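Local coordinates for protein MFP2B (Ascaris suum, PDB 2BJR) that probably enhances the polymerization of major sperm protein that drives the amoeboid motility of Ascaris sperm, and carries a bound zinc ion, at residues Ala49-Gly54 with Leu232-Gly237; Asp197-Asp202 with Ile266-Ile271; Glu238-Arg243 with Phe255-His260. One frame throughout, in Å; residues are numbered along the deposited sequence.

In the fold
All three contacts concern the branched antiparallel sheet built from strands between residues 194 and 274. Contact 1 brings the turn after strand 43-52, from the first of two related sequence ranges, onto strand 229-235 of the second; contacts 2 and 3 lie wholly in the second. Strand 229-235 pairs with 268-274 of contact 2 and with 238-247 of contact 3. The centre of contact 1 is about 11 Å from each of the others, which are about 14 Å apart. Along the chain, contacts 1 and 2 interleave, whereas contact 3 falls between the two segments of contact 2. Contact 1 thus sets a turn of the first range, whose strand belongs to a different sheet, against the sheet to which contacts 2 and 3 belong.

Contact 1 (Ala49-Gly54 with Leu232-Gly237); sequences AWNNGG and LWYQSG
Strands 49-52 and 232-235, from different halves of the protein, meet nearly at right angles (88°), and the turn after the first is bonded to the second: Gly53 N donates to Tyr234 O at 2.8 Å, approaching from above the carbonyl plane. The turn that ends strand 49-52 is an Asx motif, in which Asn51 OD1 accepts from Gly54 N at 2.8 Å. With CG opposite the backbone N (chi1 -176°) and beside the carbonyl carbon, the amide is placed where OD1 meets that N-H, and its ND2 is used by Ser268 O of strand 268-274, which adjoins 229-235. Asn51 O rests 3.4 Å from Tyr234 CB, and the Asn51 amide and Tyr234 ring planes stand 50° apart. Gly53 CA lies over one face of the Trp233 ring, near its rim; the indole NE1 is engaged by Ile266 O. Two waters also link the segments. One donates to both Asn52 OD1 and Gln235 OE1, while Asn52 ND2 binds Glu57. The second donates to Gly53 O at 3.2 Å and accepts from Gln235 NE2 at 3.0 Å.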
loop_
_atom_site.group_PDB
_atom_site.type_symbol
_atom_site.label_atom_id
_atom_site.label_comp_id
_atom_site.label_asym_id
_atom_site.label_seq_id
_atom_site.Cartn_x
_atom_site.Cartn_y
_atom_site.Cartn_z
ATOM N N ALA A 49 7.048 8.499 4.224
ATOM C CA ALA A 49 7.264 8.601 2.819
ATOM C C ALA A 49 6.029 8.083 2.085
ATOM O O ALA A 49 5.198 7.360 2.686
ATOM C CB ALA A 49 8.467 7.787 2.423
ATOM N N TRP A 50 5.902 8.488 0.831
ATOM C CA TRP A 50 4.793 8.036 -0.027
ATOM C C TRP A 50 5.182 8.076 -1.470
ATOM O O TRP A 50 6.175 8.692 -1.846
ATOM C CB TRP A 50 3.530 8.848 0.214
ATOM C CG TRP A 50 3.599 10.314 -0.193
ATOM C CD1 TRP A 50 3.226 10.841 -1.390
ATOM C CD2 TRP A 50 4.061 11.410 0.594
ATOM N NE1 TRP A 50 3.422 12.202 -1.399
ATOM C CE2 TRP A 50 3.930 12.578 -0.187
ATOM C CE3 TRP A 50 4.574 11.532 1.897
ATOM C CZ2 TRP A 50 4.299 13.858 0.280
ATOM C CZ3 TRP A 50 4.949 12.808 2.358
ATOM C CH2 TRP A 50 4.779 13.949 1.557
ATOM N N ASN A 51 4.447 7.323 -2.275
ATOM C CA ASN A 51 4.622 7.274 -3.688
ATOM C C ASN A 51 3.885 8.423 -4.397
ATOM O O ASN A 51 2.670 8.571 -4.235
ATOM C CB ASN A 51 4.023 5.950 -4.189
ATOM C CG ASN A 51 4.215 5.718 -5.682
ATOM O OD1 ASN A 51 4.250 6.659 -6.504
ATOM N ND2 ASN A 51 4.197 4.419 -6.057
ATOM N N ASN A 52 4.618 9.204 -5.180
ATOM C CA ASN A 52 4.017 10.122 -6.174
ATOM C C ASN A 52 4.725 9.959 -7.509
ATOM O O ASN A 52 5.932 10.164 -7.631
ATOM C CB ASN A 52 4.086 11.601 -5.694
ATOM C CG ASN A 52 3.280 12.535 -6.592
ATOM O OD1 ASN A 52 2.353 12.088 -7.277
ATOM N ND2 ASN A 52 3.626 13.834 -6.596
ATOM N N GLY A 53 3.995 9.523 -8.516
ATOM C CA GLY A 53 4.577 9.254 -9.816
ATOM C C GLY A 53 5.627 8.168 -9.851
ATOM O O GLY A 53 6.515 8.198 -10.701
ATOM N N GLY A 54 5.593 7.224 -8.905
ATOM C CA GLY A 54 6.558 6.158 -8.892
ATOM C C GLY A 54 7.817 6.387 -8.089
ATOM O O GLY A 54 8.663 5.495 -8.024
ATOM N N LEU A 232 -1.604 -0.509 -8.967
ATOM C CA LEU A 232 -1.883 0.832 -8.524
ATOM C C LEU A 232 -0.641 1.692 -8.577
ATOM O O LEU A 232 0.445 1.252 -8.220
ATOM C CB LEU A 232 -2.371 0.786 -7.103
ATOM C CG LEU A 232 -2.574 2.061 -6.288
ATOM C CD1 LEU A 232 -3.746 2.796 -6.821
ATOM C CD2 LEU A 232 -2.688 1.739 -4.802
ATOM N N TRP A 233 -0.824 2.903 -9.084
ATOM C CA TRP A 233 0.208 3.921 -9.157
ATOM C C TRP A 233 -0.431 5.211 -8.598
ATOM O O TRP A 233 -1.622 5.230 -8.268
ATOM C CB TRP A 233 0.511 4.127 -10.601
ATOM C CG TRP A 233 1.777 4.740 -10.959
ATOM C CD1 TRP A 233 2.978 4.521 -10.399
ATOM C CD2 TRP A 233 1.983 5.649 -12.029
ATOM N NE1 TRP A 233 3.953 5.219 -11.071
ATOM C CE2 TRP A 233 3.362 5.938 -12.073
ATOM C CE3 TRP A 233 1.147 6.221 -12.996
ATOM C CZ2 TRP A 233 3.927 6.762 -13.050
ATOM C CZ3 TRP A 233 1.709 7.060 -13.965
ATOM C CH2 TRP A 233 3.085 7.330 -13.975
ATOM N N TYR A 234 0.364 6.286 -8.526
ATOM C CA TYR A 234 -0.093 7.568 -8.012
ATOM C C TYR A 234 0.389 8.698 -8.915
ATOM O O TYR A 234 1.517 8.665 -9.347
ATOM C CB TYR A 234 0.431 7.752 -6.607
ATOM C CG TYR A 234 -0.389 7.025 -5.601
ATOM C CD1 TYR A 234 -0.047 5.714 -5.212
ATOM C CD2 TYR A 234 -1.487 7.628 -4.996
ATOM C CE1 TYR A 234 -0.829 5.002 -4.350
ATOM C CE2 TYR A 234 -2.249 6.917 -4.049
ATOM C CZ TYR A 234 -1.928 5.595 -3.775
ATOM O OH TYR A 234 -2.640 4.898 -2.853
ATOM N N GLN A 235 -0.477 9.660 -9.198
ATOM C CA GLN A 235 -0.097 10.890 -9.901
ATOM C C GLN A 235 -0.754 12.054 -9.193
ATOM O O GLN A 235 -1.969 12.071 -9.009
ATOM C CB GLN A 235 -0.603 10.895 -11.342
ATOM C CG GLN A 235 0.262 10.169 -12.327
ATOM C CD GLN A 235 1.652 10.807 -12.524
ATOM O OE1 GLN A 235 1.826 11.999 -12.337
ATOM N NE2 GLN A 235 2.636 9.986 -12.828
ATOM N N SER A 236 0.067 13.006 -8.763
ATOM C CA SER A 236 -0.388 14.121 -7.947
ATOM C C SER A 236 -1.243 13.768 -6.763
ATOM O O SER A 236 -2.255 14.400 -6.551
ATOM C CB SER A 236 -1.158 15.104 -8.820
ATOM O OG SER A 236 -0.375 15.516 -9.927
ATOM N N GLY A 237 -0.870 12.743 -5.990
ATOM C CA GLY A 237 -1.646 12.320 -4.864
ATOM C C GLY A 237 -2.922 11.564 -5.214
ATOM O O GLY A 237 -3.635 11.148 -4.333
HETATM O O HOH W 1 3.118 12.735 -10.094
HETATM O O HOH W 2 5.634 10.145 -13.121
#

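Contact 2 (Asp197-Asp202 with Ile266-Ile271); sequences DFRCGD and IGSIQI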
loop_
_atom_site.group_PDB
_atom_site.type_symbol
_atom_site.label_atom_id
_atom_site.label_comp_id
_atom_site.label_asym_id
_atom_site.label_seq_id
_atom_site.Cartn_x
_atom_site.Cartn_y
_atom_site.Cartn_z
ATOM N N ASP A 197 4.562 -4.198 -2.911
ATOM C CA ASP A 197 5.435 -3.178 -3.545
ATOM C C ASP A 197 6.474 -3.799 -4.456
ATOM O O ASP A 197 7.200 -4.726 -4.044
ATOM C CB ASP A 197 6.158 -2.404 -2.444
ATOM C CG ASP A 197 5.191 -1.555 -1.613
ATOM O OD1 ASP A 197 4.726 -0.545 -2.159
ATOM O OD2 ASP A 197 4.812 -1.871 -0.461
ATOM N N PHE A 198 6.539 -3.259 -5.668
ATOM C CA PHE A 198 7.506 -3.586 -6.680
ATOM C C PHE A 198 7.812 -2.378 -7.516
ATOM O O PHE A 198 7.038 -1.434 -7.583
ATOM C CB PHE A 198 6.946 -4.640 -7.609
ATOM C CG PHE A 198 6.866 -5.990 -7.020
ATOM C CD1 PHE A 198 5.695 -6.459 -6.451
ATOM C CD2 PHE A 198 7.972 -6.847 -7.083
ATOM C CE1 PHE A 198 5.622 -7.768 -5.899
ATOM C CE2 PHE A 198 7.894 -8.167 -6.544
ATOM C CZ PHE A 198 6.720 -8.601 -5.952
ATOM N N ARG A 199 8.943 -2.409 -8.213
ATOM C CA ARG A 199 9.239 -1.401 -9.215
ATOM C C ARG A 199 9.057 -1.998 -10.581
ATOM O O ARG A 199 9.391 -3.144 -10.788
ATOM C CB ARG A 199 10.660 -0.879 -9.089
ATOM C CG ARG A 199 11.032 -0.228 -7.744
ATOM C CD ARG A 199 12.539 0.186 -7.660
ATOM N NE ARG A 199 13.379 -1.000 -7.759
ATOM C CZ ARG A 199 13.718 -1.774 -6.748
ATOM N NH1 ARG A 199 13.388 -1.450 -5.507
ATOM N NH2 ARG A 199 14.425 -2.878 -6.977
ATOM N N CYS A 200 8.600 -1.199 -11.536
ATOM C CA CYS A 200 8.544 -1.646 -12.909
ATOM C C CYS A 200 9.941 -1.987 -13.339
ATOM O O CYS A 200 10.910 -1.326 -12.912
ATOM C CB CYS A 200 8.032 -0.575 -13.834
ATOM S SG CYS A 200 6.305 -0.364 -13.495
ATOM N N GLY A 201 10.023 -3.082 -14.084
ATOM C CA GLY A 201 11.294 -3.682 -14.482
ATOM C C GLY A 201 11.926 -4.646 -13.502
ATOM O O GLY A 201 12.912 -5.284 -13.871
ATOM N N ASP A 202 11.416 -4.746 -12.283
ATOM C CA ASP A 202 11.803 -5.808 -11.360
ATOM C C ASP A 202 11.344 -7.130 -11.993
ATOM O O ASP A 202 10.438 -7.137 -12.843
ATOM C CB ASP A 202 11.042 -5.730 -10.029
ATOM C CG ASP A 202 11.612 -4.726 -9.012
ATOM O OD1 ASP A 202 12.743 -4.193 -9.218
ATOM O OD2 ASP A 202 10.961 -4.498 -7.912
ATOM N N ILE A 266 8.007 4.332 -14.999
ATOM C CA ILE A 266 6.849 4.239 -14.104
ATOM C C ILE A 266 7.307 4.138 -12.638
ATOM O O ILE A 266 6.674 4.701 -11.713
ATOM C CB ILE A 266 5.993 2.979 -14.501
ATOM C CG1 ILE A 266 5.332 3.124 -15.866
ATOM C CG2 ILE A 266 4.914 2.709 -13.434
ATOM C CD1 ILE A 266 4.692 4.350 -16.071
ATOM N N GLY A 267 8.401 3.420 -12.402
ATOM C CA GLY A 267 8.993 3.353 -11.071
ATOM C C GLY A 267 8.156 2.460 -10.134
ATOM O O GLY A 267 7.688 1.395 -10.534
ATOM N N SER A 268 7.964 2.928 -8.909
ATOM C CA SER A 268 7.290 2.176 -7.859
ATOM C C SER A 268 5.772 2.043 -8.112
ATOM O O SER A 268 5.099 3.033 -8.364
ATOM C CB SER A 268 7.547 2.805 -6.500
ATOM O OG SER A 268 8.870 2.538 -6.038
ATOM N N ILE A 269 5.274 0.804 -8.062
ATOM C CA ILE A 269 3.845 0.486 -8.178
ATOM C C ILE A 269 3.446 -0.483 -7.083
ATOM O O ILE A 269 4.288 -0.974 -6.336
ATOM C CB ILE A 269 3.492 -0.168 -9.534
ATOM C CG1 ILE A 269 4.245 -1.486 -9.699
ATOM C CG2 ILE A 269 3.760 0.813 -10.660
ATOM C CD1 ILE A 269 3.697 -2.315 -10.880
ATOM N N GLN A 270 2.137 -0.713 -6.949
ATOM C CA GLN A 270 1.641 -1.700 -5.985
ATOM C C GLN A 270 0.859 -2.753 -6.771
ATOM O O GLN A 270 0.014 -2.414 -7.600
ATOM C CB GLN A 270 0.800 -1.053 -4.922
ATOM C CG GLN A 270 1.605 -0.050 -4.074
ATOM C CD GLN A 270 0.742 0.642 -3.021
ATOM O OE1 GLN A 270 -0.155 0.033 -2.490
ATOM N NE2 GLN A 270 1.076 1.894 -2.672
ATOM N N ILE A 271 1.165 -4.004 -6.511
ATOM C CA ILE A 271 0.510 -5.089 -7.207
ATOM C C ILE A 271 -0.466 -5.786 -6.283
ATOM O O ILE A 271 -0.121 -6.201 -5.165
ATOM C CB ILE A 271 1.533 -6.078 -7.755
ATOM C CG1 ILE A 271 2.452 -5.405 -8.813
ATOM C CG2 ILE A 271 0.800 -7.307 -8.357
ATOM C CD1 ILE A 271 3.581 -6.266 -9.373
HETATM O O HOH W 3 5.711 0.343 -4.543
HETATM O O HOH W 4 8.407 0.102 -5.151
#
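This is an antiparallel strand pair of the second half's sheet, 197-199 with 268-271; the first strand leads into a type II turn from Arg199 to Asp202. Phe198 and Ile269 form the hydrogen-bonded pair: Ile269 N reaches Phe198 O at 2.9 Å, and Phe198 N returns a longer bond to Ile269 O at 3.3 Å. Beyond the strand, Cys200 N donates to Gly267 O at 2.9 Å. On the sheet face bearing Phe198 and Ile269, the Phe198 side chain crosses that of Ile271 at about a right angle, with CD1 against Ile271 CD1 at 3.6 Å. Cys200 SG, set beside its own backbone N (chi1 -71°), packs on Ile266 CG2 at 3.4 Å and more loosely on Ile269 CG2. The other face is polar. Asp197 and Gln270 lie side by side, their carboxylate and amide planes 56° apart; Tyr34 binds Asp197 OD1, and Gln31 binds Gln270 OE1. A water donates to both Asp197 OD1 and Ile269 O. Arg199 NH2 forms salt bridges with Asp202 OD1 (3.1 Å) and with Asp22, while Asp202 OD2 accepts from Arg199 N. Asp202 thus holds Arg199 at both its backbone N and its guanidinium, while Asp22 ties that guanidinium to the first half of the chain; two carboxylates probably balance its charge.

Contact 3 (Glu238-Arg243 with Phe255-His260); sequences EPVMGR and FGWGGH
Phe255 pushes the CD2-CE2 side of its ring against the backbone of strand 238-243, CE2 lying 3.4 Å from Gly242 N and CD2 3.5 Å from Gly242 CA, with Met241 C at the ring edge. The ring packs closely on Gly242, which has no side chain to keep it off, and it also stacks with Trp233 of the adjoining strand. These two segments belong to the beta hairpin of strands 238-247 and 250-257, whose ends splay apart here. A water spans the widened gap, donating to Met241 O at 2.7 Å and accepting from Gly256 N. Val240 CG1 lies 3.5 Å from Gly256 O and also touches Phe255 CB, and CG2 turns to Trp257 CD1 (3.8 Å), the Val240 and Trp257 side chains crossing at about a right angle. Trp257 holds CG opposite its backbone N (chi1 180°), which sends the indole across to Glu238. Its NE1 donates to Glu238 OE1 at 2.9 Å, N-H...O angle 159°; the oxygen lies close to the ring plane, but the donor comes from above the carboxylate, whose plane is turned 74° from the ring. Glu238 OE2 also forms a salt bridge with Lys309, so the carboxylate is held through both oxygens; its charge probably makes OE1 a strong acceptor for the indole N-H, while the lysine would partly offset it.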
loop_
_atom_site.group_PDB
_atom_site.type_symbol
_atom_site.label_atom_id
_atom_site.label_comp_id
_atom_site.label_asym_id
_atom_site.label_seq_id
_atom_site.Cartn_x
_atom_site.Cartn_y
_atom_site.Cartn_z
ATOM N N GLU A 238 -3.166 11.335 -6.494
ATOM C CA GLU A 238 -4.363 10.605 -6.929
ATOM C C GLU A 238 -4.054 9.124 -7.254
ATOM O O GLU A 238 -3.102 8.837 -7.989
ATOM C CB GLU A 238 -4.939 11.227 -8.175
ATOM C CG GLU A 238 -5.411 12.659 -7.952
ATOM C CD GLU A 238 -6.011 13.326 -9.171
ATOM O OE1 GLU A 238 -6.618 12.656 -10.047
ATOM O OE2 GLU A 238 -5.930 14.586 -9.199
ATOM N N PRO A 239 -4.871 8.207 -6.765
ATOM C CA PRO A 239 -4.695 6.780 -7.082
ATOM C C PRO A 239 -5.105 6.452 -8.495
ATOM O O PRO A 239 -6.137 6.940 -8.994
ATOM C CB PRO A 239 -5.597 6.095 -6.067
ATOM C CG PRO A 239 -6.688 7.065 -5.812
ATOM C CD PRO A 239 -6.048 8.410 -5.904
ATOM N N VAL A 240 -4.249 5.712 -9.198
ATOM C CA VAL A 240 -4.467 5.322 -10.575
ATOM C C VAL A 240 -4.357 3.801 -10.676
ATOM O O VAL A 240 -3.271 3.237 -10.490
ATOM C CB VAL A 240 -3.400 5.929 -11.473
ATOM C CG1 VAL A 240 -3.703 5.708 -12.947
ATOM C CG2 VAL A 240 -3.269 7.414 -11.149
HETATM N N MSE A 241 -5.481 3.155 -10.990
HETATM C CA MSE A 241 -5.438 1.736 -11.294
HETATM C C MSE A 241 -5.079 1.557 -12.759
HETATM O O MSE A 241 -5.416 2.324 -13.625
HETATM C CB MSE A 241 -6.745 1.005 -11.004
HETATM C CG MSE A 241 -7.183 1.041 -9.618
HETATM SE SE MSE A 241 -6.138 -0.035 -8.426
HETATM C CE MSE A 241 -7.203 0.373 -6.890
ATOM N N GLY A 242 -4.293 0.544 -13.015
ATOM C CA GLY A 242 -3.925 0.248 -14.343
ATOM C C GLY A 242 -3.505 -1.194 -14.464
ATOM O O GLY A 242 -3.921 -2.042 -13.679
ATOM N N ARG A 243 -2.707 -1.476 -15.492
ATOM C CA ARG A 243 -2.375 -2.847 -15.844
ATOM C C ARG A 243 -0.894 -3.135 -15.862
ATOM O O ARG A 243 -0.102 -2.281 -16.273
ATOM C CB ARG A 243 -2.991 -3.160 -17.199
ATOM C CG ARG A 243 -2.420 -2.494 -18.424
ATOM C CD ARG A 243 -3.185 -2.833 -19.701
ATOM N NE ARG A 243 -2.691 -2.101 -20.872
ATOM C CZ ARG A 243 -3.051 -0.852 -21.176
ATOM N NH1 ARG A 243 -3.913 -0.197 -20.406
ATOM N NH2 ARG A 243 -2.560 -0.244 -22.231
ATOM N N PHE A 255 -0.469 2.934 -17.354
ATOM C CA PHE A 255 -1.536 3.693 -16.669
ATOM C C PHE A 255 -2.006 4.842 -17.555
ATOM O O PHE A 255 -1.234 5.380 -18.363
ATOM C CB PHE A 255 -1.022 4.229 -15.327
ATOM C CG PHE A 255 -0.548 3.134 -14.365
ATOM C CD1 PHE A 255 0.780 2.774 -14.300
ATOM C CD2 PHE A 255 -1.427 2.521 -13.502
ATOM C CE1 PHE A 255 1.203 1.790 -13.431
ATOM C CE2 PHE A 255 -1.012 1.507 -12.625
ATOM C CZ PHE A 255 0.276 1.138 -12.592
ATOM N N GLY A 256 -3.271 5.226 -17.392
ATOM C CA GLY A 256 -3.828 6.403 -18.017
ATOM C C GLY A 256 -4.295 7.359 -16.942
ATOM O O GLY A 256 -4.947 6.963 -15.981
ATOM N N TRP A 257 -3.926 8.631 -17.069
ATOM C CA TRP A 257 -4.299 9.634 -16.103
ATOM C C TRP A 257 -3.984 10.995 -16.692
ATOM O O TRP A 257 -3.058 11.106 -17.498
ATOM C CB TRP A 257 -3.517 9.464 -14.801
ATOM C CG TRP A 257 -3.861 10.481 -13.781
ATOM C CD1 TRP A 257 -4.831 10.401 -12.846
ATOM C CD2 TRP A 257 -3.214 11.744 -13.585
ATOM N NE1 TRP A 257 -4.817 11.519 -12.054
ATOM C CE2 TRP A 257 -3.851 12.376 -12.510
ATOM C CE3 TRP A 257 -2.146 12.393 -14.210
ATOM C CZ2 TRP A 257 -3.460 13.643 -12.038
ATOM C CZ3 TRP A 257 -1.765 13.666 -13.753
ATOM C CH2 TRP A 257 -2.423 14.262 -12.688
ATOM N N GLY A 258 -4.776 11.972 -16.309
ATOM C CA GLY A 258 -4.605 13.378 -16.704
ATOM C C GLY A 258 -4.580 13.613 -18.201
ATOM O O GLY A 258 -3.948 14.541 -18.668
ATOM N N GLY A 259 -5.284 12.777 -18.952
ATOM C CA GLY A 259 -5.306 12.810 -20.412
ATOM C C GLY A 259 -4.121 12.162 -21.094
ATOM O O GLY A 259 -4.025 12.217 -22.298
ATOM N N HIS A 260 -3.229 11.516 -20.337
ATOM C CA HIS A 260 -2.037 10.896 -20.903
ATOM C C HIS A 260 -1.968 9.382 -20.667
ATOM O O HIS A 260 -2.622 8.859 -19.777
ATOM C CB HIS A 260 -0.753 11.468 -20.292
ATOM C CG HIS A 260 -0.728 12.963 -20.180
ATOM N ND1 HIS A 260 -0.586 13.614 -18.969
ATOM C CD2 HIS A 260 -0.764 13.932 -21.127
ATOM C CE1 HIS A 260 -0.587 14.920 -19.173
ATOM N NE2 HIS A 260 -0.688 15.140 -20.475
HETATM O O HOH W 5 -4.995 2.933 -16.177
#